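Local coordinates for protein glycoside Hydrolase Family 43_12 (Metagenome, PDB 7JVH) that probably hydrolyses glycosidic bonds in plant cell-wall polysaccharides such as arabinose- or xylose-containing chains, as a family 43 glycoside hydrolase, at residues G59-P64 with G85-H90; F80-G85 with G558-M563; C115-G120 with I462-E467; E391-R396 with N406-A411. All coordinates share one frame; numbering follows the deposited sequence.

Contact 1 of 4, residues G59-P64 with G85-H90; sequences GCYPDP and GVPIFH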
loop_
_atom_site.group_PDB
_atom_site.type_symbol
_atom_site.label_atom_id
_atom_site.label_comp_id
_atom_site.label_asym_id
_atom_site.label_seq_id
_atom_site.Cartn_x
_atom_site.Cartn_y
_atom_site.Cartn_z
ATOM N N GLY A 59 6.658 3.609 -2.219
ATOM C CA GLY A 59 5.278 4.075 -2.180
ATOM C C GLY A 59 4.410 3.211 -1.267
ATOM O O GLY A 59 4.914 2.278 -0.623
ATOM N N CYS A 60 3.111 3.512 -1.233
ATOM C CA CYS A 60 2.174 2.850 -0.331
ATOM C C CYS A 60 2.077 1.344 -0.592
ATOM O O CYS A 60 1.352 0.891 -1.494
ATOM C CB CYS A 60 0.783 3.469 -0.393
ATOM S SG CYS A 60 -0.301 2.924 0.957
ATOM N N TYR A 61 2.846 0.588 0.206
ATOM C CA TYR A 61 2.807 -0.866 0.228
ATOM C C TYR A 61 3.022 -1.292 1.674
ATOM O O TYR A 61 4.090 -1.789 2.025
ATOM C CB TYR A 61 3.869 -1.467 -0.682
ATOM C CG TYR A 61 3.578 -1.234 -2.142
ATOM C CD1 TYR A 61 2.739 -2.085 -2.848
ATOM C CD2 TYR A 61 4.119 -0.145 -2.811
ATOM C CE1 TYR A 61 2.473 -1.870 -4.189
ATOM C CE2 TYR A 61 3.859 0.071 -4.162
ATOM C CZ TYR A 61 3.043 -0.797 -4.846
ATOM O OH TYR A 61 2.766 -0.603 -6.184
ATOM N N PRO A 62 2.029 -1.054 2.565
ATOM C CA PRO A 62 2.185 -1.320 3.992
ATOM C C PRO A 62 1.916 -2.773 4.382
ATOM O O PRO A 62 1.512 -3.602 3.551
ATOM C CB PRO A 62 1.142 -0.379 4.624
ATOM C CG PRO A 62 0.556 0.429 3.477
ATOM C CD PRO A 62 0.734 -0.428 2.273
ATOM N N ASP A 63 2.174 -3.066 5.657
ATOM C CA ASP A 63 1.844 -4.346 6.271
ATOM C C ASP A 63 2.251 -5.509 5.368
ATOM O O ASP A 63 1.413 -6.272 4.902
ATOM C CB ASP A 63 0.335 -4.397 6.570
ATOM C CG ASP A 63 -0.143 -3.208 7.375
ATOM O OD1 ASP A 63 0.446 -2.916 8.448
ATOM O OD2 ASP A 63 -1.120 -2.561 6.928
ATOM N N PRO A 64 3.555 -5.674 5.067
ATOM C CA PRO A 64 3.989 -6.691 4.110
ATOM C C PRO A 64 3.934 -8.074 4.729
ATOM O O PRO A 64 4.355 -8.261 5.877
ATOM C CB PRO A 64 5.433 -6.288 3.812
ATOM C CG PRO A 64 5.890 -5.583 5.047
ATOM C CD PRO A 64 4.678 -4.885 5.605
ATOM N N GLY A 85 -7.488 -4.534 -4.810
ATOM C CA GLY A 85 -6.808 -4.477 -3.527
ATOM C C GLY A 85 -5.829 -5.614 -3.358
ATOM O O GLY A 85 -5.922 -6.619 -4.052
ATOM N N VAL A 86 -4.890 -5.429 -2.425
ATOM C CA VAL A 86 -3.853 -6.406 -2.068
ATOM C C VAL A 86 -3.020 -6.804 -3.282
ATOM O O VAL A 86 -3.259 -7.850 -3.889
ATOM C CB VAL A 86 -4.454 -7.655 -1.369
ATOM C CG1 VAL A 86 -3.355 -8.593 -0.858
ATOM C CG2 VAL A 86 -5.381 -7.221 -0.250
ATOM N N PRO A 87 -2.001 -5.999 -3.664
ATOM C CA PRO A 87 -1.150 -6.353 -4.799
ATOM C C PRO A 87 -0.284 -7.526 -4.384
ATOM O O PRO A 87 0.079 -7.604 -3.206
ATOM C CB PRO A 87 -0.320 -5.093 -5.019
ATOM C CG PRO A 87 -0.300 -4.417 -3.688
ATOM C CD PRO A 87 -1.597 -4.748 -3.002
ATOM N N ILE A 88 0.000 -8.433 -5.324
ATOM C CA ILE A 88 0.788 -9.623 -5.039
ATOM C C ILE A 88 2.000 -9.721 -5.980
ATOM O O ILE A 88 1.864 -9.668 -7.212
ATOM C CB ILE A 88 -0.091 -10.893 -5.047
ATOM C CG1 ILE A 88 0.763 -12.145 -4.800
ATOM C CG2 ILE A 88 -0.906 -11.000 -6.333
ATOM C CD1 ILE A 88 -0.039 -13.347 -4.346
ATOM N N PHE A 89 3.191 -9.830 -5.376
ATOM C CA PHE A 89 4.464 -9.878 -6.092
ATOM C C PHE A 89 5.080 -11.263 -5.987
ATOM O O PHE A 89 4.975 -11.908 -4.951
ATOM C CB PHE A 89 5.413 -8.819 -5.535
ATOM C CG PHE A 89 4.875 -7.414 -5.624
ATOM C CD1 PHE A 89 4.124 -6.889 -4.582
ATOM C CD2 PHE A 89 5.102 -6.622 -6.749
ATOM C CE1 PHE A 89 3.621 -5.590 -4.644
ATOM C CE2 PHE A 89 4.590 -5.337 -6.829
ATOM C CZ PHE A 89 3.847 -4.821 -5.772
ATOM N N HIS A 90 5.708 -11.713 -7.079
ATOM C CA HIS A 90 6.413 -13.003 -7.147
ATOM C C HIS A 90 7.904 -12.802 -7.418
ATOM O O HIS A 90 8.277 -11.925 -8.171
ATOM C CB HIS A 90 5.767 -13.911 -8.205
ATOM C CG HIS A 90 6.625 -15.060 -8.640
ATOM N ND1 HIS A 90 7.451 -15.001 -9.744
ATOM C CD2 HIS A 90 6.771 -16.308 -8.130
ATOM C CE1 HIS A 90 8.077 -16.160 -9.885
ATOM N NE2 HIS A 90 7.676 -16.972 -8.924
#
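The two segments, whose nearest CA atoms (Tyr-61 and Pro-87) are 8.4 Å apart, meet through side chains. This is part of the five-bladed β-propeller of family 43: residues 59-64 form an irregular loop running into strand 65-69, and residues 85-90 lie in strand 85-91, third of the four antiparallel strands of the same blade. Tyr-61 carries one side of the contact. Its CG sits anti to the carbonyl carbon (chi1 -69°), which carries the ring across to the strand. Phe-89 answers with an offset edge-to-face pairing: its edge is directed at the tyrosine face, the ring planes stand at 69° and the centroids are 5.7 Å apart. Tyr-61 CE1 lies in the plane of the phenylalanine ring, off its edge. Pro-87 comes in differently, its CG touching the rim of the tyrosine ring near the ring plane. With an alanine here in place of Tyr-61, Phe-89 would probably lose the face its edge points at, and a gap is likely to open beside Pro-87. Phe-377 makes a further edge-to-face pair with Phe-89, while Asp-63 on the same loop hydrogen-bonds to Ser-78 and to a glycerol probably taken up from the crystallisation liquor. The tightest approach is Phe-89 CZ to Tyr-61 CE1 at 3.6 Å, with Pro-87 CG at 3.8 Å from that same CE1.

Contact 2 of 4, residues F80-G85 with G558-M563; sequences FAMFPG and GALVGM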
loop_
_atom_site.group_PDB
_atom_site.type_symbol
_atom_site.label_atom_id
_atom_site.label_comp_id
_atom_site.label_asym_id
_atom_site.label_seq_id
_atom_site.Cartn_x
_atom_site.Cartn_y
_atom_site.Cartn_z
ATOM N N PHE A 80 -6.399 -0.698 1.581
ATOM C CA PHE A 80 -7.458 0.186 2.069
ATOM C C PHE A 80 -8.578 0.335 1.014
ATOM O O PHE A 80 -9.147 -0.679 0.608
ATOM C CB PHE A 80 -6.793 1.462 2.628
ATOM C CG PHE A 80 -5.754 1.134 3.658
ATOM C CD1 PHE A 80 -6.120 0.913 4.973
ATOM C CD2 PHE A 80 -4.439 0.929 3.301
ATOM C CE1 PHE A 80 -5.187 0.553 5.923
ATOM C CE2 PHE A 80 -3.503 0.548 4.268
ATOM C CZ PHE A 80 -3.888 0.360 5.570
ATOM N N ALA A 81 -8.874 1.549 0.547
ATOM C CA ALA A 81 -9.989 1.763 -0.396
ATOM C C ALA A 81 -9.671 1.658 -1.889
ATOM O O ALA A 81 -10.526 1.923 -2.735
ATOM C CB ALA A 81 -10.673 3.093 -0.097
HETATM N N MSE A 82 -8.433 1.286 -2.221
HETATM C CA MSE A 82 -8.009 1.200 -3.612
HETATM C C MSE A 82 -8.549 -0.099 -4.201
HETATM O O MSE A 82 -8.730 -1.079 -3.477
HETATM C CB MSE A 82 -6.480 1.263 -3.711
HETATM C CG MSE A 82 -5.867 2.547 -3.164
HETATM SE SE MSE A 82 -3.889 2.435 -3.232
HETATM C CE MSE A 82 -3.031 3.975 -2.358
ATOM N N PHE A 83 -8.839 -0.088 -5.507
ATOM C CA PHE A 83 -9.306 -1.277 -6.202
ATOM C C PHE A 83 -8.599 -1.428 -7.547
ATOM O O PHE A 83 -8.510 -0.467 -8.310
ATOM C CB PHE A 83 -10.814 -1.253 -6.419
ATOM C CG PHE A 83 -11.354 -2.544 -6.949
ATOM C CD1 PHE A 83 -11.712 -3.571 -6.076
ATOM C CD2 PHE A 83 -11.455 -2.763 -8.309
ATOM C CE1 PHE A 83 -12.197 -4.771 -6.577
ATOM C CE2 PHE A 83 -11.927 -3.961 -8.807
ATOM C CZ PHE A 83 -12.309 -4.960 -7.947
ATOM N N PRO A 84 -8.065 -2.626 -7.897
ATOM C CA PRO A 84 -8.120 -3.810 -7.036
ATOM C C PRO A 84 -7.257 -3.664 -5.801
ATOM O O PRO A 84 -6.410 -2.778 -5.753
ATOM C CB PRO A 84 -7.575 -4.899 -7.943
ATOM C CG PRO A 84 -6.670 -4.169 -8.879
ATOM C CD PRO A 84 -7.356 -2.890 -9.161
ATOM N N GLY A 85 -7.488 -4.534 -4.810
ATOM C CA GLY A 85 -6.808 -4.477 -3.527
ATOM C C GLY A 85 -5.829 -5.614 -3.358
ATOM O O GLY A 85 -5.922 -6.619 -4.052
ATOM N N GLY A 558 -0.647 6.467 1.286
ATOM C CA GLY A 558 0.209 7.426 0.608
ATOM C C GLY A 558 -0.538 8.169 -0.509
ATOM O O GLY A 558 -1.535 7.709 -1.007
ATOM N N ALA A 559 0.015 9.304 -0.919
ATOM C CA ALA A 559 -0.520 10.082 -2.023
ATOM C C ALA A 559 -0.470 9.302 -3.327
ATOM O O ALA A 559 0.303 8.347 -3.470
ATOM C CB ALA A 559 0.229 11.405 -2.167
ATOM N N LEU A 560 -1.306 9.736 -4.275
ATOM C CA LEU A 560 -1.452 9.126 -5.582
ATOM C C LEU A 560 -1.340 10.229 -6.626
ATOM O O LEU A 560 -1.621 11.384 -6.346
ATOM C CB LEU A 560 -2.813 8.441 -5.710
ATOM C CG LEU A 560 -3.152 7.405 -4.626
ATOM C CD1 LEU A 560 -4.629 7.076 -4.655
ATOM C CD2 LEU A 560 -2.326 6.131 -4.783
ATOM N N VAL A 561 -0.935 9.852 -7.841
ATOM C CA VAL A 561 -0.941 10.732 -8.977
ATOM C C VAL A 561 -1.586 9.966 -10.117
ATOM O O VAL A 561 -1.355 8.776 -10.291
ATOM C CB VAL A 561 0.490 11.226 -9.335
ATOM C CG1 VAL A 561 1.372 10.088 -9.828
ATOM C CG2 VAL A 561 0.434 12.348 -10.368
ATOM N N GLY A 562 -2.432 10.649 -10.887
ATOM C CA GLY A 562 -3.126 10.006 -11.974
ATOM C C GLY A 562 -3.924 10.962 -12.850
ATOM O O GLY A 562 -3.844 12.175 -12.690
HETATM N N MSE A 563 -4.692 10.374 -13.768
HETATM C CA MSE A 563 -5.552 11.127 -14.654
HETATM C C MSE A 563 -7.006 10.774 -14.333
HETATM O O MSE A 563 -7.309 9.672 -13.894
HETATM C CB MSE A 563 -5.147 10.882 -16.114
HETATM C CG MSE A 563 -5.174 9.443 -16.580
HETATM SE SE MSE A 563 -3.556 8.845 -17.574
HETATM C CE MSE A 563 -2.954 7.338 -16.486
#
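Gly-558 begins the second segment, its carbonyl O 4.2 Å from the terminal CE of Met-82, a selenomethionine in the deposited model. The contact lies where the β-propeller meets the concanavalin A-like β-sandwich: residues 80-85, with the short strand 82-83, come from the propeller part of the chain, and residues 558-563 run into strand 560-566 of the sandwich. Ala-559 follows with its methyl directed away from Met-82, while its backbone bonds to Asn-331. Leu-560, the first residue of the strand, turns its side chain toward Met-82 and meets it tip to tip. The methionine chain is extended beyond CG (chi2 176°, chi3 -174°), so that it and Leu-560 together span the distance between backbones whose nearest CA atoms, those of Met-82 and Leu-560, are 10.5 Å apart. Met-400 of strand 399-400 and Arg-437 of strand 433-437 touch both side chains, making this a buried junction. Farther along, Val-561 and Met-563 turn to strand 28-37, resting on Phe-33. Met-82 CE is modelled 3.3 Å from Leu-560 CD2, closer than two methyl groups normally come, so the exact separation is doubtful; the same CE stands 4.1 Å from Leu-560 CG and 4.2 Å from Leu-560 CD1.

Contact 3 of 4, residues C115-G120 with I462-E467; sequences CGISAG and ICYQNE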
loop_
_atom_site.group_PDB
_atom_site.type_symbol
_atom_site.label_atom_id
_atom_site.label_comp_id
_atom_site.label_asym_id
_atom_site.label_seq_id
_atom_site.Cartn_x
_atom_site.Cartn_y
_atom_site.Cartn_z
ATOM N N CYS A 115 -16.413 3.065 0.903
ATOM C CA CYS A 115 -15.369 2.785 1.875
ATOM C C CYS A 115 -14.658 4.059 2.313
ATOM O O CYS A 115 -14.313 4.901 1.483
ATOM C CB CYS A 115 -14.367 1.836 1.236
ATOM S SG CYS A 115 -13.094 1.129 2.321
ATOM N N GLY A 116 -14.430 4.193 3.621
ATOM C CA GLY A 116 -13.615 5.252 4.165
ATOM C C GLY A 116 -12.149 5.083 3.747
ATOM O O GLY A 116 -11.617 3.949 3.660
ATOM N N ILE A 117 -11.491 6.225 3.509
ATOM C CA ILE A 117 -10.133 6.287 3.002
ATOM C C ILE A 117 -9.150 5.488 3.859
ATOM O O ILE A 117 -8.201 4.914 3.325
ATOM C CB ILE A 117 -9.660 7.749 2.883
ATOM C CG1 ILE A 117 -8.449 7.849 1.971
ATOM C CG2 ILE A 117 -9.388 8.354 4.255
ATOM C CD1 ILE A 117 -8.753 7.599 0.511
ATOM N N SER A 118 -9.394 5.434 5.176
ATOM C CA SER A 118 -8.581 4.690 6.116
ATOM C C SER A 118 -9.305 3.462 6.683
ATOM O O SER A 118 -9.086 3.064 7.832
ATOM C CB SER A 118 -8.122 5.627 7.228
ATOM O OG SER A 118 -9.187 5.990 8.063
ATOM N N ALA A 119 -10.175 2.878 5.855
ATOM C CA ALA A 119 -10.870 1.634 6.161
ATOM C C ALA A 119 -10.457 0.603 5.094
ATOM O O ALA A 119 -9.311 0.578 4.695
ATOM C CB ALA A 119 -12.388 1.874 6.191
ATOM N N GLY A 120 -11.402 -0.229 4.635
ATOM C CA GLY A 120 -11.155 -1.191 3.580
ATOM C C GLY A 120 -10.216 -2.301 4.044
ATOM O O GLY A 120 -10.364 -2.847 5.147
ATOM N N ILE A 462 -4.346 14.626 -11.527
ATOM C CA ILE A 462 -4.724 14.632 -10.116
ATOM C C ILE A 462 -3.589 14.158 -9.207
ATOM O O ILE A 462 -2.952 13.139 -9.481
ATOM C CB ILE A 462 -5.927 13.698 -9.854
ATOM C CG1 ILE A 462 -7.066 13.987 -10.825
ATOM C CG2 ILE A 462 -6.392 13.842 -8.410
ATOM C CD1 ILE A 462 -8.231 13.048 -10.699
ATOM N N CYS A 463 -3.362 14.907 -8.122
ATOM C CA CYS A 463 -2.585 14.477 -6.967
ATOM C C CYS A 463 -3.579 14.328 -5.782
ATOM O O CYS A 463 -4.229 15.299 -5.377
ATOM C CB CYS A 463 -1.474 15.491 -6.660
ATOM S SG CYS A 463 -0.359 15.840 -8.059
ATOM N N TYR A 464 -3.668 13.104 -5.241
ATOM C CA TYR A 464 -4.748 12.673 -4.358
ATOM C C TYR A 464 -4.217 11.977 -3.106
ATOM O O TYR A 464 -3.543 10.957 -3.201
ATOM C CB TYR A 464 -5.617 11.669 -5.121
ATOM C CG TYR A 464 -6.927 11.279 -4.469
ATOM C CD1 TYR A 464 -6.998 10.223 -3.550
ATOM C CD2 TYR A 464 -8.116 11.911 -4.827
ATOM C CE1 TYR A 464 -8.208 9.856 -2.979
ATOM C CE2 TYR A 464 -9.328 11.526 -4.286
ATOM C CZ TYR A 464 -9.365 10.504 -3.348
ATOM O OH TYR A 464 -10.543 10.098 -2.740
ATOM N N GLN A 465 -4.553 12.522 -1.933
ATOM C CA GLN A 465 -4.359 11.849 -0.645
ATOM C C GLN A 465 -5.699 11.243 -0.207
ATOM O O GLN A 465 -5.813 10.029 -0.009
ATOM C CB GLN A 465 -3.817 12.833 0.386
ATOM C CG GLN A 465 -3.736 12.352 1.834
ATOM C CD GLN A 465 -3.094 10.974 2.002
ATOM O OE1 GLN A 465 -3.745 10.084 2.524
ATOM N NE2 GLN A 465 -1.844 10.789 1.558
ATOM N N ASN A 466 -6.715 12.098 -0.084
ATOM C CA ASN A 466 -8.101 11.659 0.060
ATOM C C ASN A 466 -9.071 12.627 -0.637
ATOM O O ASN A 466 -8.664 13.670 -1.182
ATOM C CB ASN A 466 -8.476 11.397 1.541
ATOM C CG ASN A 466 -8.549 12.640 2.377
ATOM O OD1 ASN A 466 -9.185 13.628 2.010
ATOM N ND2 ASN A 466 -7.913 12.588 3.536
ATOM N N GLU A 467 -10.354 12.264 -0.622
ATOM C CA GLU A 467 -11.401 12.999 -1.320
ATOM C C GLU A 467 -11.435 14.508 -0.991
ATOM O O GLU A 467 -11.950 15.298 -1.770
ATOM C CB GLU A 467 -12.773 12.385 -1.051
ATOM C CG GLU A 467 -13.152 12.293 0.438
ATOM C CD GLU A 467 -12.704 11.013 1.137
ATOM O OE1 GLU A 467 -12.157 10.099 0.498
ATOM O OE2 GLU A 467 -12.954 10.906 2.334
HETATM O O HOH W 1 -12.970 8.555 3.664
#
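A type I β turn from Gly-116 to Ala-119, closed by Ala-119 N bonding to Gly-116 O, presents Ile-117 to the end of sandwich strand 458-464. With CG1 anti to the backbone N (chi1 -162°), the longer branch of Ile-117 reaches across Asn-466 at about a right angle, CG1 lying 3.6 Å from Asn-466 CB. The terminal CD1 goes on to the carbonyl O of Gln-465, 3.8 Å away, and to the edge of the Tyr-464 ring near its plane, where CE1 is 4.2 Å off. Gln-465 and Asn-466 form a classic beta bulge, at which the chain turns a corner after the strand; Asn-466 OD1 accepts from Ala-468 N. The join between propeller loop and sandwich also has a polar side. One water accepts from Ile-117 N at 2.8 Å and donates to Glu-467 OE2 at 2.7 Å. A salt bridge from Arg-401 takes the other oxygen, OE1, and Arg-401 also donates to Cys-115 O, so a single arginine holds both segments. A glycine in place of Ile-117 would probably open a gap against Asn-466 CB and the Tyr-464 rim. On one face of that Tyr-464 ring, offset toward its rim, the backbone C of Asn-466 sits 3.5 Å above the plane.

Contact 4 of 4, residues E391-R396 with N406-A411; sequences ENIDYR and NFIKIA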
loop_
_atom_site.group_PDB
_atom_site.type_symbol
_atom_site.label_atom_id
_atom_site.label_comp_id
_atom_site.label_asym_id
_atom_site.label_seq_id
_atom_site.Cartn_x
_atom_site.Cartn_y
_atom_site.Cartn_z
ATOM N N GLU A 391 -4.914 -3.802 -23.664
ATOM C CA GLU A 391 -6.091 -3.983 -22.819
ATOM C C GLU A 391 -5.751 -4.539 -21.453
ATOM O O GLU A 391 -6.497 -4.332 -20.503
ATOM C CB GLU A 391 -7.135 -4.861 -23.528
ATOM C CG GLU A 391 -8.519 -4.229 -23.586
ATOM C CD GLU A 391 -9.394 -4.824 -24.667
ATOM O OE1 GLU A 391 -9.373 -6.063 -24.859
ATOM O OE2 GLU A 391 -10.099 -4.035 -25.314
ATOM N N ASN A 392 -4.615 -5.232 -21.370
ATOM C CA ASN A 392 -4.025 -5.694 -20.111
ATOM C C ASN A 392 -3.217 -4.553 -19.486
ATOM O O ASN A 392 -2.013 -4.424 -19.729
ATOM C CB ASN A 392 -3.108 -6.903 -20.336
ATOM C CG ASN A 392 -3.800 -8.040 -21.050
ATOM O OD1 ASN A 392 -4.845 -8.529 -20.607
ATOM N ND2 ASN A 392 -3.220 -8.469 -22.167
ATOM N N ILE A 393 -3.906 -3.692 -18.735
ATOM C CA ILE A 393 -3.293 -2.545 -18.113
ATOM C C ILE A 393 -2.394 -3.008 -16.975
ATOM O O ILE A 393 -2.715 -3.941 -16.275
ATOM C CB ILE A 393 -4.358 -1.534 -17.646
ATOM C CG1 ILE A 393 -5.002 -0.890 -18.880
ATOM C CG2 ILE A 393 -3.755 -0.464 -16.738
ATOM C CD1 ILE A 393 -6.179 -0.004 -18.549
ATOM N N ASP A 394 -1.245 -2.346 -16.825
ATOM C CA ASP A 394 -0.243 -2.693 -15.832
ATOM C C ASP A 394 -0.881 -2.695 -14.444
ATOM O O ASP A 394 -1.641 -1.792 -14.121
ATOM C CB ASP A 394 0.919 -1.693 -15.911
ATOM C CG ASP A 394 2.120 -2.118 -15.103
ATOM O OD1 ASP A 394 2.078 -1.988 -13.856
ATOM O OD2 ASP A 394 3.125 -2.540 -15.730
ATOM N N TYR A 395 -0.536 -3.702 -13.628
ATOM C CA TYR A 395 -1.128 -3.921 -12.296
ATOM C C TYR A 395 -0.804 -2.871 -11.228
ATOM O O TYR A 395 -1.236 -3.020 -10.083
ATOM C CB TYR A 395 -0.704 -5.270 -11.722
ATOM C CG TYR A 395 -1.110 -6.497 -12.505
ATOM C CD1 TYR A 395 -2.444 -6.765 -12.773
ATOM C CD2 TYR A 395 -0.152 -7.430 -12.927
ATOM C CE1 TYR A 395 -2.816 -7.913 -13.466
ATOM C CE2 TYR A 395 -0.517 -8.565 -13.616
ATOM C CZ TYR A 395 -1.843 -8.800 -13.883
ATOM O OH TYR A 395 -2.197 -9.923 -14.579
ATOM N N ARG A 396 -0.026 -1.844 -11.587
ATOM C CA ARG A 396 0.282 -0.716 -10.695
ATOM C C ARG A 396 -0.816 0.327 -10.655
ATOM O O ARG A 396 -0.843 1.157 -9.747
ATOM C CB ARG A 396 1.560 -0.003 -11.132
ATOM C CG ARG A 396 2.823 -0.572 -10.540
ATOM C CD ARG A 396 4.035 0.034 -11.228
ATOM N NE ARG A 396 4.087 -0.338 -12.642
ATOM C CZ ARG A 396 5.165 -0.227 -13.404
ATOM N NH1 ARG A 396 6.266 0.321 -12.926
ATOM N NH2 ARG A 396 5.103 -0.595 -14.673
ATOM N N ASN A 406 -15.506 0.053 -15.075
ATOM C CA ASN A 406 -16.726 0.858 -15.131
ATOM C C ASN A 406 -16.599 2.201 -15.859
ATOM O O ASN A 406 -17.610 2.860 -16.085
ATOM C CB ASN A 406 -17.255 1.135 -13.709
ATOM C CG ASN A 406 -17.784 -0.098 -13.023
ATOM O OD1 ASN A 406 -18.010 -1.130 -13.644
ATOM N ND2 ASN A 406 -17.984 0.014 -11.724
ATOM N N PHE A 407 -15.365 2.611 -16.183
ATOM C CA PHE A 407 -15.125 3.892 -16.849
ATOM C C PHE A 407 -13.924 4.008 -17.789
ATOM O O PHE A 407 -13.632 5.104 -18.245
ATOM C CB PHE A 407 -15.046 5.012 -15.802
ATOM C CG PHE A 407 -13.897 4.883 -14.841
ATOM C CD1 PHE A 407 -12.679 5.487 -15.104
ATOM C CD2 PHE A 407 -14.054 4.194 -13.649
ATOM C CE1 PHE A 407 -11.625 5.374 -14.205
ATOM C CE2 PHE A 407 -13.009 4.085 -12.748
ATOM C CZ PHE A 407 -11.793 4.664 -13.025
ATOM N N ILE A 408 -13.229 2.891 -18.051
ATOM C CA ILE A 408 -12.073 2.865 -18.953
ATOM C C ILE A 408 -12.279 1.853 -20.073
ATOM O O ILE A 408 -12.810 0.771 -19.843
ATOM C CB ILE A 408 -10.752 2.584 -18.180
ATOM C CG1 ILE A 408 -10.004 3.893 -17.912
ATOM C CG2 ILE A 408 -9.825 1.650 -18.945
ATOM C CD1 ILE A 408 -9.236 3.948 -16.615
ATOM N N LYS A 409 -11.866 2.235 -21.282
ATOM C CA LYS A 409 -11.737 1.333 -22.420
ATOM C C LYS A 409 -10.483 1.718 -23.182
ATOM O O LYS A 409 -10.096 2.881 -23.197
ATOM C CB LYS A 409 -12.954 1.426 -23.339
ATOM C CG LYS A 409 -14.212 0.814 -22.755
ATOM C CD LYS A 409 -15.417 1.110 -23.644
ATOM C CE LYS A 409 -16.421 -0.034 -23.678
ATOM N NZ LYS A 409 -17.303 0.067 -24.875
ATOM N N ILE A 410 -9.843 0.725 -23.802
ATOM C CA ILE A 410 -8.631 0.953 -24.584
ATOM C C ILE A 410 -9.044 1.248 -26.015
ATOM O O ILE A 410 -9.835 0.509 -26.608
ATOM C CB ILE A 410 -7.661 -0.253 -24.525
ATOM C CG1 ILE A 410 -7.065 -0.420 -23.129
ATOM C CG2 ILE A 410 -6.560 -0.120 -25.574
ATOM C CD1 ILE A 410 -6.197 0.718 -22.631
ATOM N N ALA A 411 -8.529 2.355 -26.559
ATOM C CA ALA A 411 -8.860 2.790 -27.914
ATOM C C ALA A 411 -8.259 1.825 -28.932
ATOM O O ALA A 411 -7.300 1.104 -28.628
ATOM C CB ALA A 411 -8.368 4.208 -28.167
#
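Apolar contacts between Ile-393 and the pair Ile-408 and Ile-410 join the loop 391-396 to strand 408-410 in the concanavalin A-like sandwich. Ile-393 carries CG1 anti to the carbonyl carbon (chi1 -70°), and its terminal CD1 reaches two partners. It comes within 4.0 Å of Ile-408 CG2, the side chains crossing at a slant, and within 4.1 Å of Ile-410 CD1, where the two isoleucines slide past each other in opposite directions. Leu-416 of the neighbouring strand 416-418 also touches Ile-393 and Ile-408. Glu-391 adds an aliphatic contact of its own: its CA lies 3.7 Å from Ile-410 CG1, and its CG 4.1 Å from that same branch. Here the backbone CA and the CG methylene of the glutamate do the touching, while Lys-409 between the two strand isoleucines points away from the loop.

The hydrogen bonds and salt bridge of Asp-394 with Arg-396 lie within the loop segment. Asp-394 OD1 accepts from Arg-396 N at 3.1 Å through its anti lone pair, an Asx turn, and again from Arg-396 NE at 2.9 Å. Arg-396 NH2 reaches Asp-394 OD2 at 3.0 Å, completing a side-on grip by two nitrogens on two oxygens. Both side-chain bonds come from above the carboxylate plane, by 48° at OD1 and 54° at OD2. Arg-396 also makes a cation-pi contact with Tyr-384 and lies against Gln-99 of the propeller.

Aliphatic carbons join loop to strand, so the contact itself has little directional preference, while the salt bridge and Asx turn are likely to fix the C-terminal end of the loop segment.

Overall arrangement
From the N terminus, contact 1 opens at 59-64 and closes a loop of only 20 residues at 85-90, joining the loop that leads into a propeller blade to that blade's third strand. Contact 2 has already opened at 80-85, sharing Gly-85, so the two cross along the chain; they also touch in space. Contact 3 opens at 115-120 in the propeller. Contact 4 then joins a sandwich loop, 391-396, to the nearby strand 408-410, nested within contact 3, which closes at 462-467. Contact 2 closes last, at 558-563, enclosing both. Contacts 2 and 3, centres about 7 Å apart, tie propeller to sandwich on neighbouring strands 560-566 and 458-464; contact 4 lies about 20 Å from contact 1, centre to centre.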